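Local coordinates for major capsid protein (Faustovirus, PDB 5J7O), which is the major capsid protein of a large double-stranded DNA virus, a double jelly-roll protein that assembles as a trimer and probably builds its capsid shell, at residues F174-F186 against N461-S473. Numbering follows the deposited sequence.
Sequences FVRYCEYPGLRLF and NTYQWRDWHHLTS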
loop_
_atom_site.group_PDB
_atom_site.type_symbol
_atom_site.label_atom_id
_atom_site.label_comp_id
_atom_site.label_asym_id
_atom_site.label_seq_id
_atom_site.Cartn_x
_atom_site.Cartn_y
_atom_site.Cartn_z
ATOM N N PHE B 174 16.949 14.948 -20.824
ATOM C CA PHE B 174 15.756 14.120 -20.843
ATOM C C PHE B 174 14.525 14.978 -20.567
ATOM O O PHE B 174 14.621 16.146 -20.180
ATOM C CB PHE B 174 15.862 12.985 -19.820
ATOM C CG PHE B 174 16.778 11.865 -20.240
ATOM C CD1 PHE B 174 17.483 11.927 -21.432
ATOM C CD2 PHE B 174 16.921 10.739 -19.445
ATOM C CE1 PHE B 174 18.321 10.895 -21.815
ATOM C CE2 PHE B 174 17.756 9.704 -19.823
ATOM C CZ PHE B 174 18.456 9.781 -21.011
ATOM N N VAL B 175 13.352 14.389 -20.776
ATOM C CA VAL B 175 12.092 15.078 -20.539
ATOM C C VAL B 175 11.267 14.279 -19.544
ATOM O O VAL B 175 11.370 13.050 -19.451
ATOM C CB VAL B 175 11.297 15.315 -21.842
ATOM C CG1 VAL B 175 11.973 16.385 -22.686
ATOM C CG2 VAL B 175 11.161 14.025 -22.627
ATOM N N ARG B 176 10.450 14.999 -18.783
ATOM C CA ARG B 176 9.567 14.403 -17.798
ATOM C C ARG B 176 8.289 15.221 -17.752
ATOM O O ARG B 176 8.286 16.408 -18.091
ATOM C CB ARG B 176 10.208 14.369 -16.408
ATOM C CG ARG B 176 9.671 15.429 -15.465
ATOM C CD ARG B 176 10.616 15.661 -14.303
ATOM N NE ARG B 176 10.812 14.468 -13.482
ATOM C CZ ARG B 176 11.852 14.280 -12.672
ATOM N NH1 ARG B 176 12.805 15.199 -12.582
ATOM N NH2 ARG B 176 11.945 13.170 -11.954
ATOM N N TYR B 177 7.207 14.581 -17.330
ATOM C CA TYR B 177 5.967 15.282 -17.036
ATOM C C TYR B 177 5.893 15.626 -15.554
ATOM O O TYR B 177 6.464 14.938 -14.703
ATOM C CB TYR B 177 4.751 14.443 -17.442
ATOM C CG TYR B 177 4.427 14.528 -18.915
ATOM C CD1 TYR B 177 4.980 13.632 -19.822
ATOM C CD2 TYR B 177 3.582 15.516 -19.402
ATOM C CE1 TYR B 177 4.692 13.714 -21.176
ATOM C CE2 TYR B 177 3.288 15.606 -20.752
ATOM C CZ TYR B 177 3.845 14.703 -21.633
ATOM O OH TYR B 177 3.553 14.794 -22.975
ATOM N N CYS B 178 5.190 16.713 -15.252
ATOM C CA CYS B 178 4.905 17.027 -13.863
ATOM C C CYS B 178 4.023 15.937 -13.260
ATOM O O CYS B 178 3.378 15.160 -13.969
ATOM C CB CYS B 178 4.224 18.384 -13.751
ATOM S SG CYS B 178 2.527 18.418 -14.366
ATOM N N GLU B 179 4.032 15.853 -11.933
ATOM C CA GLU B 179 3.188 14.876 -11.262
ATOM C C GLU B 179 1.723 15.237 -11.458
ATOM O O GLU B 179 1.342 16.411 -11.408
ATOM C CB GLU B 179 3.530 14.793 -9.777
ATOM C CG GLU B 179 4.815 14.034 -9.497
ATOM C CD GLU B 179 4.982 13.687 -8.035
ATOM O OE1 GLU B 179 4.515 14.468 -7.181
ATOM O OE2 GLU B 179 5.574 12.627 -7.740
ATOM N N TYR B 180 0.912 14.214 -11.706
ATOM C CA TYR B 180 -0.507 14.369 -11.996
ATOM C C TYR B 180 -0.746 15.361 -13.138
ATOM O O TYR B 180 -1.410 16.386 -12.952
ATOM C CB TYR B 180 -1.265 14.783 -10.743
ATOM C CG TYR B 180 -1.050 13.803 -9.614
ATOM C CD1 TYR B 180 -1.707 12.582 -9.604
ATOM C CD2 TYR B 180 -0.171 14.084 -8.576
ATOM C CE1 TYR B 180 -1.512 11.673 -8.586
ATOM C CE2 TYR B 180 0.032 13.178 -7.552
ATOM C CZ TYR B 180 -0.642 11.974 -7.563
ATOM O OH TYR B 180 -0.448 11.066 -6.549
ATOM N N PRO B 181 -0.222 15.079 -14.338
ATOM C CA PRO B 181 -0.372 16.045 -15.439
ATOM C C PRO B 181 -1.819 16.298 -15.811
ATOM O O PRO B 181 -2.172 17.425 -16.174
ATOM C CB PRO B 181 0.404 15.391 -16.594
ATOM C CG PRO B 181 1.199 14.274 -15.976
ATOM C CD PRO B 181 0.432 13.837 -14.777
ATOM N N GLY B 182 -2.670 15.276 -15.723
ATOM C CA GLY B 182 -4.067 15.469 -16.061
ATOM C C GLY B 182 -4.773 16.415 -15.114
ATOM O O GLY B 182 -5.783 17.021 -15.472
ATOM N N LEU B 183 -4.247 16.565 -13.898
ATOM C CA LEU B 183 -4.868 17.482 -12.952
ATOM C C LEU B 183 -4.424 18.919 -13.192
ATOM O O LEU B 183 -5.232 19.844 -13.067
ATOM C CB LEU B 183 -4.553 17.057 -11.519
ATOM C CG LEU B 183 -5.102 15.695 -11.097
ATOM C CD1 LEU B 183 -4.896 15.474 -9.611
ATOM C CD2 LEU B 183 -6.572 15.570 -11.465
ATOM N N ARG B 184 -3.150 19.128 -13.537
ATOM C CA ARG B 184 -2.680 20.484 -13.795
ATOM C C ARG B 184 -3.058 20.966 -15.187
ATOM O O ARG B 184 -3.204 22.175 -15.397
ATOM C CB ARG B 184 -1.163 20.573 -13.622
ATOM C CG ARG B 184 -0.688 21.979 -13.300
ATOM C CD ARG B 184 0.823 22.087 -13.214
ATOM N NE ARG B 184 1.214 23.341 -12.576
ATOM C CZ ARG B 184 2.454 23.816 -12.543
ATOM N NH1 ARG B 184 3.440 23.147 -13.123
ATOM N NH2 ARG B 184 2.707 24.967 -11.936
ATOM N N LEU B 185 -3.217 20.042 -16.140
ATOM C CA LEU B 185 -3.468 20.429 -17.525
ATOM C C LEU B 185 -4.713 21.297 -17.645
ATOM O O LEU B 185 -4.749 22.236 -18.450
ATOM C CB LEU B 185 -3.604 19.185 -18.400
ATOM C CG LEU B 185 -3.805 19.451 -19.891
ATOM C CD1 LEU B 185 -2.544 20.044 -20.500
ATOM C CD2 LEU B 185 -4.211 18.182 -20.614
ATOM N N PHE B 186 -5.739 21.006 -16.852
ATOM C CA PHE B 186 -6.990 21.759 -16.897
ATOM C C PHE B 186 -6.910 22.878 -15.867
ATOM O O PHE B 186 -7.172 22.666 -14.680
ATOM C CB PHE B 186 -8.184 20.844 -16.642
ATOM C CG PHE B 186 -8.450 19.862 -17.752
ATOM C CD1 PHE B 186 -7.687 19.867 -18.909
ATOM C CD2 PHE B 186 -9.476 18.939 -17.639
ATOM C CE1 PHE B 186 -7.936 18.968 -19.927
ATOM C CE2 PHE B 186 -9.730 18.037 -18.655
ATOM C CZ PHE B 186 -8.960 18.052 -19.800
ATOM N N ASN B 461 11.829 27.160 -9.314
ATOM C CA ASN B 461 11.912 25.914 -8.564
ATOM C C ASN B 461 12.117 24.757 -9.535
ATOM O O ASN B 461 11.244 24.471 -10.362
ATOM C CB ASN B 461 10.648 25.711 -7.730
ATOM C CG ASN B 461 10.716 24.476 -6.845
ATOM O OD1 ASN B 461 11.714 23.755 -6.830
ATOM N ND2 ASN B 461 9.649 24.236 -6.091
ATOM N N THR B 462 13.272 24.096 -9.437
ATOM C CA THR B 462 13.548 22.939 -10.278
ATOM C C THR B 462 12.755 21.709 -9.860
ATOM O O THR B 462 12.737 20.723 -10.605
ATOM C CB THR B 462 15.044 22.620 -10.266
ATOM O OG1 THR B 462 15.464 22.329 -8.928
ATOM C CG2 THR B 462 15.841 23.801 -10.798
ATOM N N TYR B 463 12.110 21.740 -8.694
ATOM C CA TYR B 463 11.201 20.687 -8.267
ATOM C C TYR B 463 9.739 21.101 -8.397
ATOM O O TYR B 463 8.867 20.477 -7.780
ATOM C CB TYR B 463 11.510 20.266 -6.830
ATOM C CG TYR B 463 12.713 19.357 -6.702
ATOM C CD1 TYR B 463 13.994 19.880 -6.591
ATOM C CD2 TYR B 463 12.566 17.976 -6.690
ATOM C CE1 TYR B 463 15.097 19.053 -6.475
ATOM C CE2 TYR B 463 13.662 17.141 -6.573
ATOM C CZ TYR B 463 14.925 17.684 -6.465
ATOM O OH TYR B 463 16.018 16.856 -6.349
ATOM N N GLN B 464 9.455 22.145 -9.184
ATOM C CA GLN B 464 8.073 22.559 -9.402
ATOM C C GLN B 464 7.250 21.447 -10.034
ATOM O O GLN B 464 6.050 21.330 -9.760
ATOM C CB GLN B 464 8.019 23.807 -10.284
ATOM C CG GLN B 464 6.609 24.350 -10.473
ATOM C CD GLN B 464 6.420 25.071 -11.792
ATOM O OE1 GLN B 464 5.353 25.622 -12.063
ATOM N NE2 GLN B 464 7.454 25.065 -12.624
ATOM N N TRP B 465 7.876 20.623 -10.880
ATOM C CA TRP B 465 7.190 19.479 -11.471
ATOM C C TRP B 465 6.574 18.570 -10.414
ATOM O O TRP B 465 5.609 17.853 -10.708
ATOM C CB TRP B 465 8.163 18.678 -12.340
ATOM C CG TRP B 465 9.255 18.017 -11.553
ATOM C CD1 TRP B 465 10.460 18.556 -11.210
ATOM C CD2 TRP B 465 9.240 16.691 -11.012
ATOM N NE1 TRP B 465 11.198 17.648 -10.490
ATOM C CE2 TRP B 465 10.470 16.494 -10.353
ATOM C CE3 TRP B 465 8.305 15.650 -11.019
ATOM C CZ2 TRP B 465 10.790 15.301 -9.708
ATOM C CZ3 TRP B 465 8.625 14.468 -10.379
ATOM C CH2 TRP B 465 9.856 14.303 -9.733
ATOM N N ARG B 466 7.113 18.581 -9.198
ATOM C CA ARG B 466 6.642 17.756 -8.091
ATOM C C ARG B 466 5.911 18.544 -7.014
ATOM O O ARG B 466 4.905 18.069 -6.483
ATOM C CB ARG B 466 7.828 17.021 -7.455
ATOM C CG ARG B 466 7.473 16.090 -6.314
ATOM C CD ARG B 466 8.707 15.777 -5.487
ATOM N NE ARG B 466 9.161 16.945 -4.737
ATOM C CZ ARG B 466 10.338 17.035 -4.129
ATOM N NH1 ARG B 466 11.199 16.026 -4.187
ATOM N NH2 ARG B 466 10.662 18.137 -3.467
ATOM N N ASP B 467 6.384 19.748 -6.689
ATOM C CA ASP B 467 5.856 20.503 -5.559
ATOM C C ASP B 467 4.563 21.248 -5.867
ATOM O O ASP B 467 3.954 21.789 -4.938
ATOM C CB ASP B 467 6.894 21.515 -5.066
ATOM C CG ASP B 467 8.133 20.855 -4.496
ATOM O OD1 ASP B 467 8.078 19.646 -4.189
ATOM O OD2 ASP B 467 9.161 21.550 -4.347
ATOM N N TRP B 468 4.123 21.289 -7.128
ATOM C CA TRP B 468 3.021 22.178 -7.487
ATOM C C TRP B 468 1.720 21.796 -6.787
ATOM O O TRP B 468 0.916 22.675 -6.457
ATOM C CB TRP B 468 2.828 22.197 -9.005
ATOM C CG TRP B 468 2.140 20.989 -9.553
ATOM C CD1 TRP B 468 2.724 19.836 -9.988
ATOM C CD2 TRP B 468 0.730 20.816 -9.732
ATOM N NE1 TRP B 468 1.766 18.954 -10.425
ATOM C CE2 TRP B 468 0.533 19.532 -10.277
ATOM C CE3 TRP B 468 -0.385 21.621 -9.482
ATOM C CZ2 TRP B 468 -0.733 19.036 -10.576
ATOM C CZ3 TRP B 468 -1.640 21.127 -9.781
ATOM C CH2 TRP B 468 -1.804 19.847 -10.322
ATOM N N HIS B 469 1.493 20.505 -6.546
ATOM C CA HIS B 469 0.275 20.070 -5.875
ATOM C C HIS B 469 0.445 19.907 -4.369
ATOM O O HIS B 469 -0.550 19.691 -3.669
ATOM C CB HIS B 469 -0.227 18.753 -6.486
ATOM C CG HIS B 469 0.726 17.609 -6.337
ATOM N ND1 HIS B 469 0.748 16.797 -5.224
ATOM C CD2 HIS B 469 1.689 17.139 -7.165
ATOM C CE1 HIS B 469 1.684 15.876 -5.371
ATOM N NE2 HIS B 469 2.270 16.062 -6.540
ATOM N N HIS B 470 1.666 20.019 -3.853
ATOM C CA HIS B 470 1.875 19.932 -2.416
ATOM C C HIS B 470 1.427 21.216 -1.728
ATOM O O HIS B 470 1.642 22.320 -2.234
ATOM C CB HIS B 470 3.344 19.660 -2.110
ATOM C CG HIS B 470 3.769 18.251 -2.382
ATOM N ND1 HIS B 470 3.756 17.272 -1.411
ATOM C CD2 HIS B 470 4.225 17.657 -3.510
ATOM C CE1 HIS B 470 4.185 16.135 -1.930
ATOM N NE2 HIS B 470 4.476 16.341 -3.202
ATOM N N LEU B 471 0.805 21.063 -0.561
ATOM C CA LEU B 471 0.305 22.193 0.212
ATOM C C LEU B 471 1.243 22.595 1.345
ATOM O O LEU B 471 0.860 23.411 2.190
ATOM C CB LEU B 471 -1.086 21.876 0.767
ATOM C CG LEU B 471 -2.156 21.555 -0.278
ATOM C CD1 LEU B 471 -3.504 21.305 0.382
ATOM C CD2 LEU B 471 -2.256 22.674 -1.307
ATOM N N THR B 472 2.451 22.044 1.385
ATOM C CA THR B 472 3.462 22.404 2.370
ATOM C C THR B 472 4.718 22.893 1.660
ATOM O O THR B 472 4.799 22.924 0.429
ATOM C CB THR B 472 3.806 21.221 3.281
ATOM O OG1 THR B 472 4.380 20.163 2.501
ATOM C CG2 THR B 472 2.573 20.710 3.989
ATOM N N SER B 473 5.708 23.276 2.460
ATOM C CA SER B 473 7.035 23.599 1.959
ATOM C C SER B 473 7.878 22.330 1.980
ATOM O O SER B 473 8.022 21.695 3.031
ATOM C CB SER B 473 7.683 24.694 2.801
ATOM O OG SER B 473 8.951 25.053 2.280
#
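Cys178 and Glu179 run past Trp465 and Arg466 with CA atoms 4.1 Å apart at Cys178–Trp465, where the turn between strand 170-177 and helix 181-185 meets the short helix 464-467. In this double jelly-roll subunit the contact ties a connection of the N-terminal half to one in the C-terminal half. Glu179 is gripped at three points: its N gives a hydrogen bond to Trp465 O at 2.8 Å, its backbone O takes the indole NE1 of Trp468 in the plane of both ring and carbonyl, and OE1 accepts from His469 NE2 on the anti side of the carboxylate, in a nearly straight bond (167°). The His469 ring, so held at its edge, receives the edge of Tyr180 on one face in a T-shaped pair, planes at 89°. Each tryptophan also carries an arginine. Arg176, its chain bent at chi3 (-61°), lays its guanidinium flat on Trp465 as a cation-pi stack, CZ 3.5 Å from the centroid of the six-membered ring; its NE bonds to Gln284 O, and Arg274 of the second subunit also packs against the Trp465 side chain. Arg184 instead stays extended, sliding along one face of Trp468 while His469 CB covers the other. Arg184 CB makes a CH-pi contact, 3.6 Å from the centroid of the Trp468 six-membered ring, and the Trp468 side chain also touches Ile207 of helix 203-212. Beyond the indole, the amide of Gln464 stands perpendicular to the Arg184 guanidinium, and OE1 of Gln464 lies exactly in the guanidinium plane, 2.7 Å from Arg184 NH2.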